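Long-range contact in putative glutathionylspermidine synthase (Methylobacillus flagellatus, PDB 3N6X), which is of unproven function but probably is an ATP-grasp ligase that joins substrates at the expense of ATP, perhaps glutathione and spermidine: residues W84-K96 / L429-P443. Residues are numbered along the deposited sequence; the frame is centred on the assembly and turned at random.
Sequences WARLSDGAIQRVK and LRPFVLSGKTVSLVP. With GOL (glycerol), chain P.
Ile-92 and Leu-441 make the tightest apolar approach of this helix-on-sheet packing, CG1 of Ile-92 lying 3.4 Å from CD1 of Leu-441. The other branch of Ile-92, CG2, stands anti to the backbone N and meets CG1 of Val-439 at 3.8 Å; the two branches thus serve two residues of strand 439-441. On strand 432-435, CB of Val-433 lies 3.8 Å from CG2 of Val-95, and its CG2 turns to the methyl of Ala-91 (CB to CG2, 3.7 Å). At the other end, with CG anti to the backbone N (chi1 -178°), the Trp-84 indole reaches toward the hairpin and meets it obliquely: CH2 lies 3.7 Å from CB of Pro-431, while CZ2 meets CD2 of Leu-441. The helix axis crosses strand 432-435 at -54°, and Leu-87 and Val-95 also touch strand 144-151 of the same sheet.

The polar links run through a glycerol, probably from the crystallisation liquor. Its O3 sits in the indole plane, 2.7 Å from NE1 of Trp-84, though a clash there makes this end less certain; O3 also donates to O of Leu-441, whose N-H makes a hydrogen bond to glycerol O1 (N-H...O angle 166°). Replacing Trp-84 by alanine removes the indole and its N-H, which would probably leave a gap beside Pro-431 and Leu-441.

With no direct hydrogen bond between the segments, helix 81-105 meets the hairpin through apolar side-chain contacts, with 616 Å² buried, beside a glycerol that appears to link Trp-84 with Leu-441.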
ATOM      1  N   TRP A  84      16.888   2.824   4.158  1.00 35.52           N
ATOM      2  CA  TRP A  84      16.000   3.090   3.032  1.00 33.79           C
ATOM      3  C   TRP A  84      16.548   2.545   1.725  1.00 37.03           C
ATOM      4  O   TRP A  84      15.776   2.031   0.924  1.00 35.46           O
ATOM      5  CB  TRP A  84      15.686   4.582   2.905  1.00 31.09           C
ATOM      6  CG  TRP A  84      14.737   4.885   1.783  1.00 30.80           C
ATOM      7  CD1 TRP A  84      15.053   5.401   0.560  1.00 33.10           C
ATOM      8  CD2 TRP A  84      13.326   4.596   1.747  1.00 30.28           C
ATOM      9  NE1 TRP A  84      13.912   5.552  -0.196  1.00 32.18           N
ATOM     10  CE2 TRP A  84      12.844   5.026   0.491  1.00 33.55           C
ATOM     11  CE3 TRP A  84      12.414   4.051   2.672  1.00 31.66           C
ATOM     12  CZ2 TRP A  84      11.489   4.935   0.134  1.00 32.48           C
ATOM     13  CZ3 TRP A  84      11.065   4.013   2.340  1.00 32.91           C
ATOM     14  CH2 TRP A  84      10.617   4.436   1.079  1.00 33.36           C
ATOM     15  N   ALA A  85      17.878   2.639   1.509  1.00 33.80           N
ATOM     16  CA  ALA A  85      18.499   2.105   0.290  1.00 34.05           C
ATOM     17  C   ALA A  85      18.290   0.576   0.176  1.00 37.03           C
ATOM     18  O   ALA A  85      17.989   0.085  -0.907  1.00 36.57           O
ATOM     19  CB  ALA A  85      19.987   2.444   0.258  1.00 34.73           C
ATOM     20  N   ARG A  86      18.370  -0.151   1.304  1.00 33.80           N
ATOM     21  CA  ARG A  86      18.159  -1.609   1.325  1.00 34.84           C
ATOM     22  C   ARG A  86      16.661  -1.921   1.118  1.00 39.46           C
ATOM     23  O   ARG A  86      16.304  -2.749   0.278  1.00 39.01           O
ATOM     24  CB  ARG A  86      18.691  -2.207   2.657  1.00 37.44           C
ATOM     25  CG  ARG A  86      18.278  -3.665   2.932  1.00 57.23           C
ATOM     26  CD  ARG A  86      19.346  -4.666   2.513  1.00 72.28           C
ATOM     27  NE  ARG A  86      19.100  -5.991   3.082  1.00 79.19           N
ATOM     28  N   LEU A  87      15.809  -1.223   1.865  1.00 37.18           N
ATOM     29  CA  LEU A  87      14.353  -1.296   1.805  1.00 38.61           C
ATOM     30  C   LEU A  87      13.875  -1.008   0.368  1.00 39.63           C
ATOM     31  O   LEU A  87      13.080  -1.764  -0.192  1.00 38.12           O
ATOM     32  CB  LEU A  87      13.821  -0.206   2.731  1.00 40.27           C
ATOM     33  CG  LEU A  87      12.590  -0.492   3.508  1.00 47.76           C
ATOM     34  CD1 LEU A  87      12.802  -0.129   4.970  1.00 48.97           C
ATOM     35  CD2 LEU A  87      11.431   0.308   2.958  1.00 52.09           C
ATOM     36  N   SER A  88      14.401   0.081  -0.225  1.00 34.68           N
ATOM     37  CA  SER A  88      14.060   0.541  -1.559  1.00 33.98           C
ATOM     38  C   SER A  88      14.489  -0.484  -2.636  1.00 37.63           C
ATOM     39  O   SER A  88      13.700  -0.794  -3.525  1.00 37.36           O
ATOM     40  CB  SER A  88      14.666   1.924  -1.808  1.00 36.67           C
ATOM     41  OG  SER A  88      14.613   2.306  -3.172  1.00 51.57           O
ATOM     42  N   ASP A  89      15.706  -1.058  -2.506  1.00 35.25           N
ATOM     43  CA  ASP A  89      16.199  -2.111  -3.408  1.00 35.24           C
ATOM     44  C   ASP A  89      15.317  -3.347  -3.315  1.00 35.67           C
ATOM     45  O   ASP A  89      14.971  -3.920  -4.342  1.00 35.51           O
ATOM     46  CB  ASP A  89      17.662  -2.479  -3.081  1.00 38.29           C
ATOM     47  CG  ASP A  89      18.689  -1.461  -3.561  1.00 51.50           C
ATOM     48  OD1 ASP A  89      18.411  -0.759  -4.563  1.00 53.52           O
ATOM     49  OD2 ASP A  89      19.778  -1.389  -2.954  1.00 57.80           O
ATOM     50  N   GLY A  90      14.915  -3.702  -2.089  1.00 30.27           N
ATOM     51  CA  GLY A  90      14.031  -4.834  -1.822  1.00 30.01           C
ATOM     52  C   GLY A  90      12.647  -4.690  -2.421  1.00 33.66           C
ATOM     53  O   GLY A  90      12.125  -5.641  -3.015  1.00 32.95           O
ATOM     54  N   ALA A  91      12.045  -3.485  -2.286  1.00 29.79           N
ATOM     55  CA  ALA A  91      10.708  -3.190  -2.834  1.00 29.11           C
ATOM     56  C   ALA A  91      10.709  -3.166  -4.364  1.00 30.99           C
ATOM     57  O   ALA A  91       9.802  -3.726  -4.977  1.00 28.60           O
ATOM     58  CB  ALA A  91      10.185  -1.868  -2.274  1.00 29.76           C
ATOM     59  N   ILE A  92      11.764  -2.573  -4.988  1.00 29.53           N
ATOM     60  CA  ILE A  92      11.893  -2.519  -6.457  1.00 29.77           C
ATOM     61  C   ILE A  92      12.055  -3.936  -7.029  1.00 34.10           C
ATOM     62  O   ILE A  92      11.438  -4.269  -8.048  1.00 33.99           O
ATOM     63  CB  ILE A  92      13.058  -1.570  -6.890  1.00 33.06           C
ATOM     64  CG1 ILE A  92      12.672  -0.096  -6.665  1.00 33.80           C
ATOM     65  CG2 ILE A  92      13.488  -1.818  -8.366  1.00 31.63           C
ATOM     66  CD1 ILE A  92      13.864   0.898  -6.660  1.00 34.33           C
ATOM     67  N   GLN A  93      12.879  -4.773  -6.360  1.00 30.24           N
ATOM     68  CA  GLN A  93      13.126  -6.154  -6.787  1.00 28.76           C
ATOM     69  C   GLN A  93      11.822  -6.940  -6.809  1.00 30.56           C
ATOM     70  O   GLN A  93      11.532  -7.619  -7.795  1.00 29.99           O
ATOM     71  CB  GLN A  93      14.149  -6.834  -5.850  1.00 28.99           C
ATOM     72  CG  GLN A  93      14.399  -8.299  -6.206  1.00 28.00           C
ATOM     73  CD  GLN A  93      15.044  -9.057  -5.094  1.00 37.02           C
ATOM     74  OE1 GLN A  93      14.484  -9.219  -4.007  1.00 34.29           O
ATOM     75  NE2 GLN A  93      16.211  -9.582  -5.358  1.00 27.24           N
ATOM     76  N   ARG A  94      11.020  -6.814  -5.721  1.00 25.46           N
ATOM     77  CA  ARG A  94       9.752  -7.504  -5.552  1.00 24.76           C
ATOM     78  C   ARG A  94       8.742  -7.073  -6.606  1.00 30.76           C
ATOM     79  O   ARG A  94       8.112  -7.921  -7.233  1.00 31.79           O
ATOM     80  CB  ARG A  94       9.204  -7.256  -4.139  1.00 24.32           C
ATOM     81  CG  ARG A  94       8.017  -8.137  -3.793  1.00 29.35           C
ATOM     82  CD  ARG A  94       7.526  -7.899  -2.379  1.00 27.47           C
ATOM     83  NE  ARG A  94       6.353  -8.725  -2.076  1.00 28.00           N
ATOM     84  CZ  ARG A  94       6.399  -9.878  -1.412  1.00 37.79           C
ATOM     85  NH1 ARG A  94       7.559 -10.352  -0.968  1.00 32.97           N
ATOM     86  NH2 ARG A  94       5.287 -10.561  -1.182  1.00 23.50           N
ATOM     87  N   VAL A  95       8.616  -5.759  -6.830  1.00 28.01           N
ATOM     88  CA  VAL A  95       7.684  -5.203  -7.807  1.00 27.26           C
ATOM     89  C   VAL A  95       8.087  -5.548  -9.242  1.00 30.98           C
ATOM     90  O   VAL A  95       7.212  -5.877 -10.046  1.00 31.35           O
ATOM     91  CB  VAL A  95       7.432  -3.691  -7.559  1.00 31.51           C
ATOM     92  CG1 VAL A  95       6.667  -3.040  -8.720  1.00 31.64           C
ATOM     93  CG2 VAL A  95       6.685  -3.493  -6.248  1.00 30.97           C
ATOM     94  N   LYS A  96       9.410  -5.609  -9.540  1.00 27.40           N
ATOM     95  CA  LYS A  96       9.846  -6.040 -10.885  1.00 27.42           C
ATOM     96  C   LYS A  96       9.408  -7.468 -11.157  1.00 31.05           C
ATOM     97  O   LYS A  96       8.865  -7.741 -12.218  1.00 33.22           O
ATOM     98  CB  LYS A  96      11.364  -5.898 -11.076  1.00 30.05           C
ATOM     99  CG  LYS A  96      11.810  -4.458 -11.322  1.00 40.84           C
ATOM    100  CD  LYS A  96      13.338  -4.337 -11.296  1.00 48.03           C
ATOM    101  CE  LYS A  96      13.822  -3.031 -11.885  1.00 53.62           C
ATOM    102  NZ  LYS A  96      15.296  -2.879 -11.742  1.00 61.43           N
ATOM    103  N   LEU A 429       4.684   0.063   7.775  1.00 44.63           N
ATOM    104  CA  LEU A 429       5.155   1.001   6.773  1.00 43.48           C
ATOM    105  C   LEU A 429       4.647   0.655   5.370  1.00 44.17           C
ATOM    106  O   LEU A 429       4.797  -0.486   4.924  1.00 44.25           O
ATOM    107  CB  LEU A 429       6.700   0.968   6.799  1.00 44.22           C
ATOM    108  CG  LEU A 429       7.421   2.188   6.261  1.00 50.38           C
ATOM    109  CD1 LEU A 429       7.316   3.367   7.237  1.00 50.38           C
ATOM    110  CD2 LEU A 429       8.871   1.870   5.979  1.00 53.31           C
ATOM    111  N   ARG A 430       4.089   1.642   4.657  1.00 37.92           N
ATOM    112  CA  ARG A 430       3.673   1.435   3.275  1.00 36.41           C
ATOM    113  C   ARG A 430       4.340   2.410   2.276  1.00 39.83           C
ATOM    114  O   ARG A 430       3.804   3.483   2.011  1.00 40.54           O
ATOM    115  CB  ARG A 430       2.137   1.434   3.114  1.00 36.19           C
ATOM    116  CG  ARG A 430       1.694   1.017   1.692  1.00 45.00           C
ATOM    117  CD  ARG A 430       0.237   1.318   1.400  1.00 49.88           C
ATOM    118  NE  ARG A 430      -0.634   0.202   1.774  1.00 59.52           N
ATOM    119  CZ  ARG A 430      -1.877   0.044   1.331  1.00 77.13           C
ATOM    120  NH1 ARG A 430      -2.403   0.919   0.482  1.00 71.06           N
ATOM    121  NH2 ARG A 430      -2.603  -0.990   1.730  1.00 63.49           N
ATOM    122  N   PRO A 431       5.483   2.034   1.664  1.00 35.77           N
ATOM    123  CA  PRO A 431       6.018   2.857   0.573  1.00 35.03           C
ATOM    124  C   PRO A 431       5.278   2.536  -0.746  1.00 38.02           C
ATOM    125  O   PRO A 431       4.552   1.538  -0.826  1.00 37.23           O
ATOM    126  CB  PRO A 431       7.494   2.458   0.521  1.00 37.25           C
ATOM    127  CG  PRO A 431       7.542   1.064   1.052  1.00 41.87           C
ATOM    128  CD  PRO A 431       6.283   0.806   1.862  1.00 37.20           C
ATOM    129  N   PHE A 432       5.448   3.386  -1.766  1.00 33.12           N
ATOM    130  CA  PHE A 432       4.745   3.237  -3.032  1.00 32.57           C
ATOM    131  C   PHE A 432       5.730   3.115  -4.171  1.00 34.69           C
ATOM    132  O   PHE A 432       6.451   4.058  -4.457  1.00 35.73           O
ATOM    133  CB  PHE A 432       3.788   4.431  -3.259  1.00 34.80           C
ATOM    134  CG  PHE A 432       2.705   4.554  -2.206  1.00 36.79           C
ATOM    135  CD1 PHE A 432       2.957   5.198  -0.992  1.00 38.93           C
ATOM    136  CD2 PHE A 432       1.447   3.990  -2.407  1.00 38.67           C
ATOM    137  CE1 PHE A 432       1.971   5.273  -0.004  1.00 39.31           C
ATOM    138  CE2 PHE A 432       0.459   4.071  -1.418  1.00 41.20           C
ATOM    139  CZ  PHE A 432       0.728   4.709  -0.223  1.00 38.86           C
ATOM    140  N   VAL A 433       5.788   1.953  -4.803  1.00 28.64           N
ATOM    141  CA  VAL A 433       6.722   1.733  -5.895  1.00 27.88           C
ATOM    142  C   VAL A 433       6.090   2.189  -7.200  1.00 33.36           C
ATOM    143  O   VAL A 433       4.982   1.750  -7.543  1.00 32.47           O
ATOM    144  CB  VAL A 433       7.210   0.260  -5.966  1.00 30.69           C
ATOM    145  CG1 VAL A 433       8.190   0.070  -7.112  1.00 30.86           C
ATOM    146  CG2 VAL A 433       7.838  -0.176  -4.648  1.00 30.21           C
ATOM    147  N   LEU A 434       6.812   3.041  -7.953  1.00 30.67           N
ATOM    148  CA  LEU A 434       6.329   3.576  -9.222  1.00 30.14           C
ATOM    149  C   LEU A 434       7.081   3.001 -10.392  1.00 33.77           C
ATOM    150  O   LEU A 434       8.299   3.090 -10.432  1.00 35.73           O
ATOM    151  CB  LEU A 434       6.411   5.124  -9.217  1.00 30.05           C
ATOM    152  CG  LEU A 434       5.591   5.830  -8.106  1.00 35.03           C
ATOM    153  CD1 LEU A 434       5.812   7.321  -8.140  1.00 35.82           C
ATOM    154  CD2 LEU A 434       4.091   5.527  -8.239  1.00 34.48           C
ATOM    155  N   SER A 435       6.368   2.395 -11.338  1.00 30.76           N
ATOM    156  CA  SER A 435       6.979   1.813 -12.537  1.00 31.99           C
ATOM    157  C   SER A 435       6.437   2.487 -13.790  1.00 40.28           C
ATOM    158  O   SER A 435       5.238   2.451 -14.052  1.00 40.07           O
ATOM    159  CB  SER A 435       6.712   0.305 -12.620  1.00 34.26           C
ATOM    160  OG  SER A 435       7.045  -0.387 -11.431  1.00 39.07           O
ATOM    161  N   GLY A 436       7.328   3.099 -14.537  1.00 41.05           N
ATOM    162  CA  GLY A 436       7.036   3.717 -15.820  1.00 42.82           C
ATOM    163  C   GLY A 436       8.055   3.208 -16.801  1.00 50.19           C
ATOM    164  O   GLY A 436       8.115   1.998 -17.050  1.00 51.00           O
ATOM    165  N   LYS A 437       8.967   4.075 -17.241  1.00 47.62           N
ATOM    166  CA  LYS A 437      10.091   3.588 -18.036  1.00 47.90           C
ATOM    167  C   LYS A 437      11.169   3.100 -17.088  1.00 51.07           C
ATOM    168  O   LYS A 437      11.925   2.194 -17.428  1.00 52.02           O
ATOM    169  CB  LYS A 437      10.603   4.651 -19.019  1.00 51.33           C
ATOM    170  CG  LYS A 437       9.905   4.547 -20.382  1.00 68.42           C
ATOM    171  CD  LYS A 437      10.211   5.730 -21.304  1.00 81.70           C
ATOM    172  CE  LYS A 437       9.105   5.974 -22.319  1.00 93.12           C
ATOM    173  NZ  LYS A 437       8.928   4.828 -23.258  1.00 99.12           N
ATOM    174  N   THR A 438      11.137   3.608 -15.834  1.00 46.04           N
ATOM    175  CA  THR A 438      12.025   3.190 -14.740  1.00 45.21           C
ATOM    176  C   THR A 438      11.203   2.822 -13.503  1.00 44.75           C
ATOM    177  O   THR A 438      10.049   3.240 -13.374  1.00 43.81           O
ATOM    178  CB  THR A 438      13.025   4.308 -14.387  1.00 58.99           C
ATOM    179  OG1 THR A 438      12.307   5.537 -14.210  1.00 61.97           O
ATOM    180  CG2 THR A 438      14.119   4.469 -15.439  1.00 58.66           C
ATOM    181  N   VAL A 439      11.805   2.057 -12.587  1.00 37.84           N
ATOM    182  CA  VAL A 439      11.159   1.667 -11.347  1.00 36.60           C
ATOM    183  C   VAL A 439      11.809   2.444 -10.200  1.00 40.42           C
ATOM    184  O   VAL A 439      13.031   2.404 -10.043  1.00 40.51           O
ATOM    185  CB  VAL A 439      11.189   0.134 -11.130  1.00 39.09           C
ATOM    186  CG1 VAL A 439      10.353  -0.256  -9.924  1.00 38.49           C
ATOM    187  CG2 VAL A 439      10.713  -0.605 -12.378  1.00 38.34           C
ATOM    188  N   SER A 440      11.009   3.224  -9.462  1.00 35.69           N
ATOM    189  CA  SER A 440      11.539   4.093  -8.421  1.00 34.72           C
ATOM    190  C   SER A 440      10.582   4.256  -7.265  1.00 37.75           C
ATOM    191  O   SER A 440       9.412   3.877  -7.361  1.00 36.48           O
ATOM    192  CB  SER A 440      11.896   5.467  -9.001  1.00 38.59           C
ATOM    193  OG  SER A 440      10.761   6.129  -9.545  1.00 44.74           O
ATOM    194  N   LEU A 441      11.094   4.801  -6.154  1.00 34.86           N
ATOM    195  CA  LEU A 441      10.331   5.114  -4.966  1.00 34.85           C
ATOM    196  C   LEU A 441      10.642   6.534  -4.596  1.00 39.43           C
ATOM    197  O   LEU A 441      11.814   6.910  -4.553  1.00 39.31           O
ATOM    198  CB  LEU A 441      10.765   4.222  -3.790  1.00 35.03           C
ATOM    199  CG  LEU A 441      10.180   2.852  -3.714  1.00 40.51           C
ATOM    200  CD1 LEU A 441      11.114   1.850  -4.307  1.00 41.17           C
ATOM    201  CD2 LEU A 441       9.926   2.468  -2.288  1.00 42.62           C
ATOM    202  N   VAL A 442       9.621   7.313  -4.259  1.00 35.94           N
ATOM    203  CA  VAL A 442       9.821   8.632  -3.674  1.00 35.40           C
ATOM    204  C   VAL A 442      10.248   8.342  -2.207  1.00 37.83           C
ATOM    205  O   VAL A 442       9.744   7.381  -1.631  1.00 35.79           O
ATOM    206  CB  VAL A 442       8.515   9.493  -3.776  1.00 38.41           C
ATOM    207  CG1 VAL A 442       8.496  10.624  -2.755  1.00 37.95           C
ATOM    208  CG2 VAL A 442       8.330  10.033  -5.190  1.00 37.50           C
ATOM    209  N   PRO A 443      11.263   9.044  -1.637  1.00 35.46           N
ATOM    210  CA  PRO A 443      11.722   8.689  -0.275  1.00 35.16           C
ATOM    211  C   PRO A 443      10.728   9.054   0.833  1.00 38.90           C
ATOM    212  O   PRO A 443      10.975   9.943   1.662  1.00 38.07           O
ATOM    213  CB  PRO A 443      13.053   9.431  -0.145  1.00 36.68           C
ATOM    214  CG  PRO A 443      12.912  10.592  -1.053  1.00 41.19           C
ATOM    215  CD  PRO A 443      12.053  10.157  -2.201  1.00 36.72           C
TER
HETATM  216  C1  GOL P 488      14.415   4.550  -5.341  1.00 66.53           C
HETATM  217  O1  GOL P 488      14.232   5.198  -6.580  1.00 64.89           O
HETATM  218  C2  GOL P 488      14.886   5.565  -4.301  1.00 66.65           C
HETATM  219  O2  GOL P 488      16.232   5.275  -3.890  1.00 68.66           O
HETATM  220  C3  GOL P 488      13.998   5.438  -3.089  1.00 66.53           C
HETATM  221  O3  GOL P 488      13.639   6.737  -2.609  1.00 65.74           O